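Local coordinates for protein beta-galactosidase (Bacillus circulans, PDB 4MAD) that probably hydrolyses terminal, non-reducing beta-D-galactose residues from beta-D-galactosides as a family 35 glycoside hydrolase, at residues G366-L371 / E510-F515; H372-P377 / Y491-K496; K537-V542 / I574-H579. One frame throughout, in Å; residues are numbered along the deposited sequence.

Interaction 1 (G366-L371 / E510-F515); sequences GLLDSL and ENFPYF
Leu-367 lays its side chain against two residues of 510-515, Pro-513 and Phe-515. Its CG lies opposite its own amide nitrogen (chi1 -177°), which sends the CD1 branch to Pro-513 CB at 3.9 Å, while its CB passes Phe-515 CE2 at 4.3 Å. One residue further on, Leu-368 CD1 meets Phe-512 CD1 at the same 4.3 Å, and this leucine also touches Gln-453 and Ile-455 of strand 449-457.

The ring of Tyr-514 covers Gly-366. The glycine CA stands over one ring face, 3.6 Å from the Tyr-514 ring centroid and 23° off the normal, a CH-pi contact. A side chain on Gly-366 would have little room: its CB would crowd Tyr-514 CE1 and run into Asp-369 OD2. Replacing Tyr-514 with an alanine would probably uncover Gly-366 CA and leave His-581 without the ring it meets edge-to-face.

At the polar margin, Leu-367 N donates to Pro-513 O at 3.0 Å, almost straight at 175°. Water 1 spans the same carbonyl and Leu-368 N, so Pro-513 O receives two donors. Ser-370 OG donates to Gly-366 O at 2.8 Å. Asp-369 N grips that oxygen too, from the opposite face of its plane, and the two bonds fix the turn leaving the strand.

Gly-366 and Tyr-514 form an antiparallel non-hydrogen-bonded pair, joining strands 357-366 and 514-522 as neighbours in the eight-stranded antiparallel sheet of the C-terminal beta domain, whose sequence is consistent with the galactose-binding family.

Interaction 2 (H372-P377 / Y491-K496); sequences HRISTP and YPLPLK
Ser-375 OG donates to Pro-492 O at 2.8 Å, and the hydroxyl stands above the plane of that carbonyl, 37° out of it. The serine chi1 of -170° turns OG opposite the serine amide nitrogen and into the 491-492 backbone, where it also sits 3.4 Å from Pro-492 CD and lies near the plane of the Tyr-491 ring, at its edge. Pro-492 N has no hydrogen to offer, so its closeness to OG is contact without a bond.

A second polar link is indirect: water 2 donates to Ile-374 O and accepts from Leu-495 N, both at 2.9 Å, bridging the 372-377 backbone to the turn that follows strand 488-493. This strand belongs to the six-stranded antiparallel sheet of the first all-beta domain, in which the neighbouring edge strand, 378-380, begins directly after 372-377.

On the apolar side, Ile-374 CD1 reaches Leu-493 CD2 at 3.7 Å, the two side chains crossing at a slant, and touches Leu-495 CD2 more distantly. Tyr-491 takes Pro-377 CB against its CE1 at 3.5 Å, while His-372 CE1 comes to the ring edge, near its plane. The tyrosine hydroxyl is bonded elsewhere, to Glu-399 OE1 on strand 395-403. Seven residues of the two segments line a site holding 2-(2-methoxyethoxy)ethanol, probably a crystallisation additive, which lies about 4 Å from the side chain of Thr-376.

Interaction 3 (K537-V542 / I574-H579); sequences KGVVFV and ILLELH
Glu-577 reaches Lys-537 through two torsions: CG opposite the glutamate amide nitrogen (chi1 156°), then a bend at chi2 (77°) that curls the carboxylate back over the partner strand. Lys-537 N donates to Glu-577 OE1 at 3.2 Å on its syn side, with a weak second bond to OE2. The latter oxygen also accepts from His-579 N at 2.8 Å, on the anti side, and Tyr-550 OH bonds OE1, so a buried carboxylate is held by several donors.

Beyond Glu-577, strands 537-542 and 574-577 pair antiparallel, their axes at 171°. The Val-539/Leu-576 and Phe-541/Ile-574 pairs each exchange two bonds, and adjoining them Leu-578 N meets Lys-537 O at 2.8 Å. Gly-538 lies close to the opposite backbone: its CA is 3.2 Å from Leu-576 O, and a CB would clash with that oxygen. On one face Val-539 CG2 packs on Leu-576 CB at 3.9 Å; on the other, the Val-540 and Leu-575 side chains meet at a slant, Val-540 CG2 to Leu-575 CG 4.1 Å.

Lys-537 NZ makes its salt bridge with Glu-457. Strand 545-551 adjoins 537-542 on its far side, and strand 514-522 flanks 569-577, continuing the sheet.

Overall arrangement
Interactions 1 and 3 share one antiparallel sheet, with centres 11 Å apart: strand 514-522 neighbours strand 569-577, and Tyr-514 N lies 3.1 Å from Glu-577 O, a probable hydrogen bond. Interaction 2 sets 372-377, which runs directly on from 366-371, against strand 488-493 of the six-stranded sheet. Its apolar side joins the two beta domains by packing on both other contacts: Ile-374 CD1 touches Phe-515 CZ at 3.9 Å, Leu-367 CD2 touches Leu-493 CD1 at 3.8 Å, and Leu-495 CD1 reaches Leu-576 CD2 at 3.9 Å. All three lie away from the predicted catalytic pair Glu-171 and Glu-247; other residues line the 2-(2-methoxyethoxy)ethanol site at interaction 2.

Interaction 1 (G366-L371 / E510-F515)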
# COMPACT_ATOMS: atom_id res chain seq x y z
N GLY A 366 -15.18 -21.20 -12.69
CA GLY A 366 -14.24 -20.62 -13.62
C GLY A 366 -14.47 -19.16 -13.87
O GLY A 366 -15.55 -18.75 -14.17
N LEU A 367 -13.42 -18.38 -13.79
CA LEU A 367 -13.52 -16.96 -13.95
C LEU A 367 -14.05 -16.59 -15.34
O LEU A 367 -14.93 -15.84 -15.46
CB LEU A 367 -12.14 -16.36 -13.77
CG LEU A 367 -12.03 -14.87 -13.83
CD1 LEU A 367 -10.78 -14.36 -13.17
CD2 LEU A 367 -12.02 -14.42 -15.16
N LEU A 368 -13.52 -17.21 -16.37
CA LEU A 368 -13.95 -17.00 -17.72
C LEU A 368 -15.40 -17.45 -17.99
O LEU A 368 -16.00 -17.12 -18.98
CB LEU A 368 -12.99 -17.67 -18.67
CG LEU A 368 -11.65 -16.99 -18.81
CD1 LEU A 368 -10.77 -17.72 -19.73
CD2 LEU A 368 -11.79 -15.60 -19.22
N ASP A 369 -15.89 -18.29 -17.11
CA ASP A 369 -17.24 -18.76 -17.12
C ASP A 369 -18.14 -17.93 -16.24
O ASP A 369 -19.30 -18.22 -16.14
CB ASP A 369 -17.30 -20.20 -16.68
CG ASP A 369 -16.56 -21.12 -17.60
OD1 ASP A 369 -16.65 -20.94 -18.80
OD2 ASP A 369 -15.89 -22.01 -17.12
N SER A 370 -17.60 -16.94 -15.57
CA SER A 370 -18.37 -16.09 -14.70
C SER A 370 -18.48 -14.61 -15.09
O SER A 370 -18.85 -13.80 -14.31
CB SER A 370 -17.82 -16.23 -13.28
OG SER A 370 -17.81 -17.58 -12.91
N LEU A 371 -18.15 -14.25 -16.32
CA LEU A 371 -17.89 -12.86 -16.57
C LEU A 371 -19.04 -11.88 -16.28
O LEU A 371 -18.85 -10.91 -15.63
CB LEU A 371 -17.33 -12.68 -17.98
CG LEU A 371 -15.99 -13.37 -18.19
CD1 LEU A 371 -15.55 -13.38 -19.59
CD2 LEU A 371 -14.90 -12.83 -17.35
N GLU A 510 -6.40 -26.57 -14.93
CA GLU A 510 -5.15 -25.93 -14.60
C GLU A 510 -4.91 -24.80 -15.57
O GLU A 510 -5.34 -24.87 -16.66
CB GLU A 510 -4.04 -26.93 -14.69
CG GLU A 510 -4.20 -28.02 -13.72
CD GLU A 510 -3.95 -27.56 -12.30
OE1 GLU A 510 -2.79 -27.56 -11.92
OE2 GLU A 510 -4.88 -27.22 -11.59
N ASN A 511 -4.27 -23.74 -15.13
CA ASN A 511 -3.94 -22.61 -15.97
C ASN A 511 -5.09 -21.72 -16.37
O ASN A 511 -4.90 -20.78 -17.07
CB ASN A 511 -3.08 -23.03 -17.13
CG ASN A 511 -1.74 -23.47 -16.69
OD1 ASN A 511 -1.30 -24.50 -17.05
ND2 ASN A 511 -1.12 -22.70 -15.87
N PHE A 512 -6.22 -21.99 -15.77
CA PHE A 512 -7.38 -21.14 -15.84
C PHE A 512 -7.74 -20.68 -14.42
O PHE A 512 -7.70 -21.43 -13.51
CB PHE A 512 -8.57 -21.89 -16.39
CG PHE A 512 -8.49 -22.22 -17.84
CD1 PHE A 512 -9.31 -21.60 -18.75
CD2 PHE A 512 -7.65 -23.16 -18.30
CE1 PHE A 512 -9.26 -21.94 -20.05
CE2 PHE A 512 -7.63 -23.50 -19.59
CZ PHE A 512 -8.41 -22.87 -20.46
N PRO A 513 -8.10 -19.42 -14.26
CA PRO A 513 -8.44 -18.97 -12.93
C PRO A 513 -9.78 -19.51 -12.51
O PRO A 513 -10.70 -19.44 -13.25
CB PRO A 513 -8.46 -17.44 -13.07
CG PRO A 513 -7.67 -17.18 -14.20
CD PRO A 513 -7.95 -18.26 -15.13
N TYR A 514 -9.86 -19.99 -11.29
CA TYR A 514 -11.10 -20.43 -10.71
C TYR A 514 -11.29 -19.87 -9.32
O TYR A 514 -10.36 -19.77 -8.60
CB TYR A 514 -11.16 -21.93 -10.62
CG TYR A 514 -11.59 -22.63 -11.84
CD1 TYR A 514 -12.87 -23.14 -11.96
CD2 TYR A 514 -10.74 -22.80 -12.88
CE1 TYR A 514 -13.25 -23.80 -13.07
CE2 TYR A 514 -11.11 -23.44 -13.99
CZ TYR A 514 -12.35 -23.95 -14.09
OH TYR A 514 -12.71 -24.58 -15.24
N PHE A 515 -12.51 -19.53 -8.99
CA PHE A 515 -12.93 -19.27 -7.65
C PHE A 515 -13.23 -20.60 -6.92
O PHE A 515 -13.88 -21.44 -7.45
CB PHE A 515 -14.16 -18.40 -7.63
CG PHE A 515 -13.94 -17.03 -8.21
CD1 PHE A 515 -13.49 -16.01 -7.45
CD2 PHE A 515 -14.21 -16.77 -9.53
CE1 PHE A 515 -13.31 -14.79 -7.95
CE2 PHE A 515 -14.04 -15.55 -10.02
CZ PHE A 515 -13.58 -14.57 -9.24
O HOH W 1 -11.40 -19.23 -16.08

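Interaction 2 (H372-P377 / Y491-K496)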
# COMPACT_ATOMS: atom_id res chain seq x y z
N HIS A 372 -20.23 -12.17 -16.70
CA HIS A 372 -21.33 -11.28 -16.43
C HIS A 372 -21.84 -11.32 -15.00
O HIS A 372 -22.69 -10.58 -14.61
CB HIS A 372 -22.47 -11.54 -17.35
CG HIS A 372 -22.32 -10.91 -18.69
ND1 HIS A 372 -21.29 -11.21 -19.55
CD2 HIS A 372 -23.11 -10.03 -19.33
CE1 HIS A 372 -21.45 -10.52 -20.66
NE2 HIS A 372 -22.56 -9.83 -20.57
N ARG A 373 -21.42 -12.33 -14.29
CA ARG A 373 -21.70 -12.47 -12.88
C ARG A 373 -20.93 -11.47 -12.02
O ARG A 373 -21.33 -11.08 -10.95
CB ARG A 373 -21.48 -13.89 -12.40
CG ARG A 373 -22.50 -14.89 -12.91
CD ARG A 373 -22.18 -16.34 -12.56
NE ARG A 373 -23.10 -17.27 -13.17
CZ ARG A 373 -22.97 -18.57 -13.20
NH1 ARG A 373 -21.95 -19.14 -12.67
NH2 ARG A 373 -23.88 -19.29 -13.78
N ILE A 374 -19.77 -11.11 -12.50
CA ILE A 374 -18.94 -10.20 -11.77
C ILE A 374 -18.37 -9.03 -12.60
O ILE A 374 -17.45 -8.43 -12.20
CB ILE A 374 -17.83 -10.94 -11.05
CG1 ILE A 374 -17.10 -11.82 -12.02
CG2 ILE A 374 -18.44 -11.79 -9.99
CD1 ILE A 374 -15.85 -12.35 -11.53
N SER A 375 -18.94 -8.75 -13.75
CA SER A 375 -18.50 -7.66 -14.54
C SER A 375 -19.59 -7.20 -15.49
O SER A 375 -20.61 -7.82 -15.60
CB SER A 375 -17.24 -8.03 -15.36
OG SER A 375 -16.63 -6.94 -15.98
N THR A 376 -19.34 -6.10 -16.17
CA THR A 376 -20.20 -5.56 -17.19
C THR A 376 -19.30 -5.26 -18.38
O THR A 376 -18.36 -4.60 -18.23
CB THR A 376 -20.89 -4.33 -16.69
OG1 THR A 376 -21.53 -4.63 -15.48
CG2 THR A 376 -21.90 -3.87 -17.66
N PRO A 377 -19.58 -5.82 -19.53
CA PRO A 377 -18.67 -5.64 -20.65
C PRO A 377 -18.66 -4.21 -21.18
O PRO A 377 -19.65 -3.58 -21.16
CB PRO A 377 -19.24 -6.58 -21.70
CG PRO A 377 -20.62 -6.58 -21.46
CD PRO A 377 -20.78 -6.53 -19.97
N TYR A 491 -13.81 -6.85 -19.77
CA TYR A 491 -14.50 -7.07 -18.56
C TYR A 491 -13.61 -6.68 -17.38
O TYR A 491 -12.73 -7.36 -17.03
CB TYR A 491 -14.90 -8.55 -18.47
CG TYR A 491 -15.63 -9.12 -19.70
CD1 TYR A 491 -16.98 -9.15 -19.76
CD2 TYR A 491 -14.96 -9.59 -20.77
CE1 TYR A 491 -17.63 -9.64 -20.90
CE2 TYR A 491 -15.58 -10.08 -21.89
CZ TYR A 491 -16.92 -10.11 -21.96
OH TYR A 491 -17.56 -10.59 -23.07
N PRO A 492 -13.90 -5.55 -16.81
CA PRO A 492 -13.15 -5.10 -15.67
C PRO A 492 -13.54 -5.97 -14.45
O PRO A 492 -14.67 -6.15 -14.20
CB PRO A 492 -13.60 -3.68 -15.51
CG PRO A 492 -14.11 -3.30 -16.83
CD PRO A 492 -14.75 -4.49 -17.33
N LEU A 493 -12.55 -6.43 -13.69
CA LEU A 493 -12.75 -7.33 -12.59
C LEU A 493 -12.05 -6.81 -11.31
O LEU A 493 -11.03 -7.25 -10.95
CB LEU A 493 -12.27 -8.74 -12.94
CG LEU A 493 -12.96 -9.49 -14.08
CD1 LEU A 493 -12.20 -10.61 -14.70
CD2 LEU A 493 -14.29 -9.85 -13.75
N PRO A 494 -12.65 -5.81 -10.72
CA PRO A 494 -12.21 -5.21 -9.47
C PRO A 494 -12.49 -6.10 -8.24
O PRO A 494 -11.98 -5.87 -7.19
CB PRO A 494 -13.04 -3.95 -9.37
CG PRO A 494 -14.18 -4.18 -10.21
CD PRO A 494 -13.80 -5.11 -11.29
N LEU A 495 -13.35 -7.08 -8.43
CA LEU A 495 -13.67 -8.08 -7.43
C LEU A 495 -14.23 -7.44 -6.16
O LEU A 495 -14.01 -7.94 -5.12
CB LEU A 495 -12.47 -8.92 -7.11
CG LEU A 495 -11.79 -9.71 -8.23
CD1 LEU A 495 -10.79 -10.63 -7.64
CD2 LEU A 495 -12.79 -10.42 -9.06
N LYS A 496 -14.92 -6.34 -6.28
CA LYS A 496 -15.61 -5.70 -5.17
C LYS A 496 -16.85 -6.41 -4.62
O LYS A 496 -17.20 -6.23 -3.49
CB LYS A 496 -15.92 -4.23 -5.49
CG LYS A 496 -14.73 -3.40 -5.86
CD LYS A 496 -15.03 -1.96 -6.10
CE LYS A 496 -15.74 -1.72 -7.36
NZ LYS A 496 -15.60 -0.29 -7.78
O HOH W 2 -15.47 -7.88 -10.22

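Interaction 3 (K537-V542 / I574-H579)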
# COMPACT_ATOMS: atom_id res chain seq x y z
N LYS A 537 -0.87 -18.72 -7.23
CA LYS A 537 -1.05 -17.30 -7.21
C LYS A 537 -2.50 -16.92 -7.20
O LYS A 537 -3.29 -17.49 -7.89
CB LYS A 537 -0.36 -16.66 -8.37
CG LYS A 537 -0.33 -15.14 -8.33
CD LYS A 537 0.55 -14.57 -9.38
CE LYS A 537 1.01 -13.17 -9.08
NZ LYS A 537 -0.06 -12.25 -8.88
N GLY A 538 -2.81 -15.92 -6.41
CA GLY A 538 -4.17 -15.47 -6.31
C GLY A 538 -4.49 -14.51 -5.21
O GLY A 538 -3.66 -13.80 -4.81
N VAL A 539 -5.74 -14.48 -4.83
CA VAL A 539 -6.25 -13.68 -3.75
C VAL A 539 -7.27 -14.47 -2.92
O VAL A 539 -7.75 -15.46 -3.34
CB VAL A 539 -6.90 -12.40 -4.25
CG1 VAL A 539 -5.89 -11.52 -4.91
CG2 VAL A 539 -8.02 -12.70 -5.16
N VAL A 540 -7.55 -13.98 -1.73
CA VAL A 540 -8.52 -14.60 -0.87
C VAL A 540 -9.50 -13.60 -0.25
O VAL A 540 -9.13 -12.55 0.11
CB VAL A 540 -7.78 -15.38 0.22
CG1 VAL A 540 -8.73 -16.10 1.08
CG2 VAL A 540 -6.87 -16.34 -0.46
N PHE A 541 -10.75 -14.03 -0.09
CA PHE A 541 -11.82 -13.25 0.52
C PHE A 541 -12.33 -14.00 1.73
O PHE A 541 -12.50 -15.16 1.68
CB PHE A 541 -12.96 -12.95 -0.47
CG PHE A 541 -12.51 -12.24 -1.71
CD1 PHE A 541 -12.65 -10.89 -1.83
CD2 PHE A 541 -11.88 -12.92 -2.72
CE1 PHE A 541 -12.19 -10.25 -2.95
CE2 PHE A 541 -11.44 -12.26 -3.82
CZ PHE A 541 -11.58 -10.96 -3.91
N VAL A 542 -12.56 -13.32 2.83
CA VAL A 542 -13.17 -13.94 3.98
C VAL A 542 -14.41 -13.13 4.34
O VAL A 542 -14.34 -12.01 4.56
CB VAL A 542 -12.18 -13.98 5.15
CG1 VAL A 542 -12.84 -14.41 6.45
CG2 VAL A 542 -11.02 -14.84 4.77
N ILE A 574 -13.55 -17.63 0.10
CA ILE A 574 -13.43 -17.68 -1.34
C ILE A 574 -12.04 -17.38 -1.80
O ILE A 574 -11.51 -16.39 -1.44
CB ILE A 574 -14.37 -16.68 -2.02
CG1 ILE A 574 -15.80 -17.08 -1.76
CG2 ILE A 574 -14.16 -16.71 -3.48
CD1 ILE A 574 -16.73 -16.13 -2.15
N LEU A 575 -11.47 -18.27 -2.56
CA LEU A 575 -10.11 -18.16 -2.97
C LEU A 575 -10.09 -18.14 -4.45
O LEU A 575 -10.65 -18.99 -5.01
CB LEU A 575 -9.35 -19.35 -2.50
CG LEU A 575 -7.91 -19.51 -2.85
CD1 LEU A 575 -7.15 -20.27 -1.82
CD2 LEU A 575 -7.79 -20.16 -4.14
N LEU A 576 -9.45 -17.16 -5.08
CA LEU A 576 -9.29 -17.15 -6.53
C LEU A 576 -7.86 -17.57 -6.81
O LEU A 576 -6.98 -16.92 -6.39
CB LEU A 576 -9.53 -15.77 -7.11
CG LEU A 576 -9.24 -15.52 -8.59
CD1 LEU A 576 -9.98 -16.43 -9.49
CD2 LEU A 576 -9.47 -14.06 -9.02
N GLU A 577 -7.69 -18.67 -7.47
CA GLU A 577 -6.39 -19.14 -7.85
C GLU A 577 -6.25 -19.11 -9.35
O GLU A 577 -7.09 -19.52 -10.04
CB GLU A 577 -6.14 -20.54 -7.35
CG GLU A 577 -5.13 -21.27 -8.14
CD GLU A 577 -3.69 -20.86 -7.83
OE1 GLU A 577 -3.38 -20.59 -6.67
OE2 GLU A 577 -2.89 -20.82 -8.76
N LEU A 578 -5.16 -18.51 -9.77
CA LEU A 578 -4.83 -18.28 -11.16
C LEU A 578 -4.39 -19.46 -11.98
O LEU A 578 -4.66 -19.52 -13.11
CB LEU A 578 -3.86 -17.11 -11.34
CG LEU A 578 -4.29 -15.78 -10.80
CD1 LEU A 578 -3.29 -14.68 -11.08
CD2 LEU A 578 -5.65 -15.43 -11.21
N HIS A 579 -3.61 -20.34 -11.40
CA HIS A 579 -2.97 -21.37 -12.18
C HIS A 579 -3.18 -22.82 -11.78
O HIS A 579 -3.52 -23.63 -12.61
CB HIS A 579 -1.49 -21.15 -12.16
CG HIS A 579 -1.08 -19.84 -12.73
ND1 HIS A 579 -1.05 -19.61 -14.08
CD2 HIS A 579 -0.69 -18.70 -12.13
CE1 HIS A 579 -0.66 -18.37 -14.29
NE2 HIS A 579 -0.44 -17.80 -13.13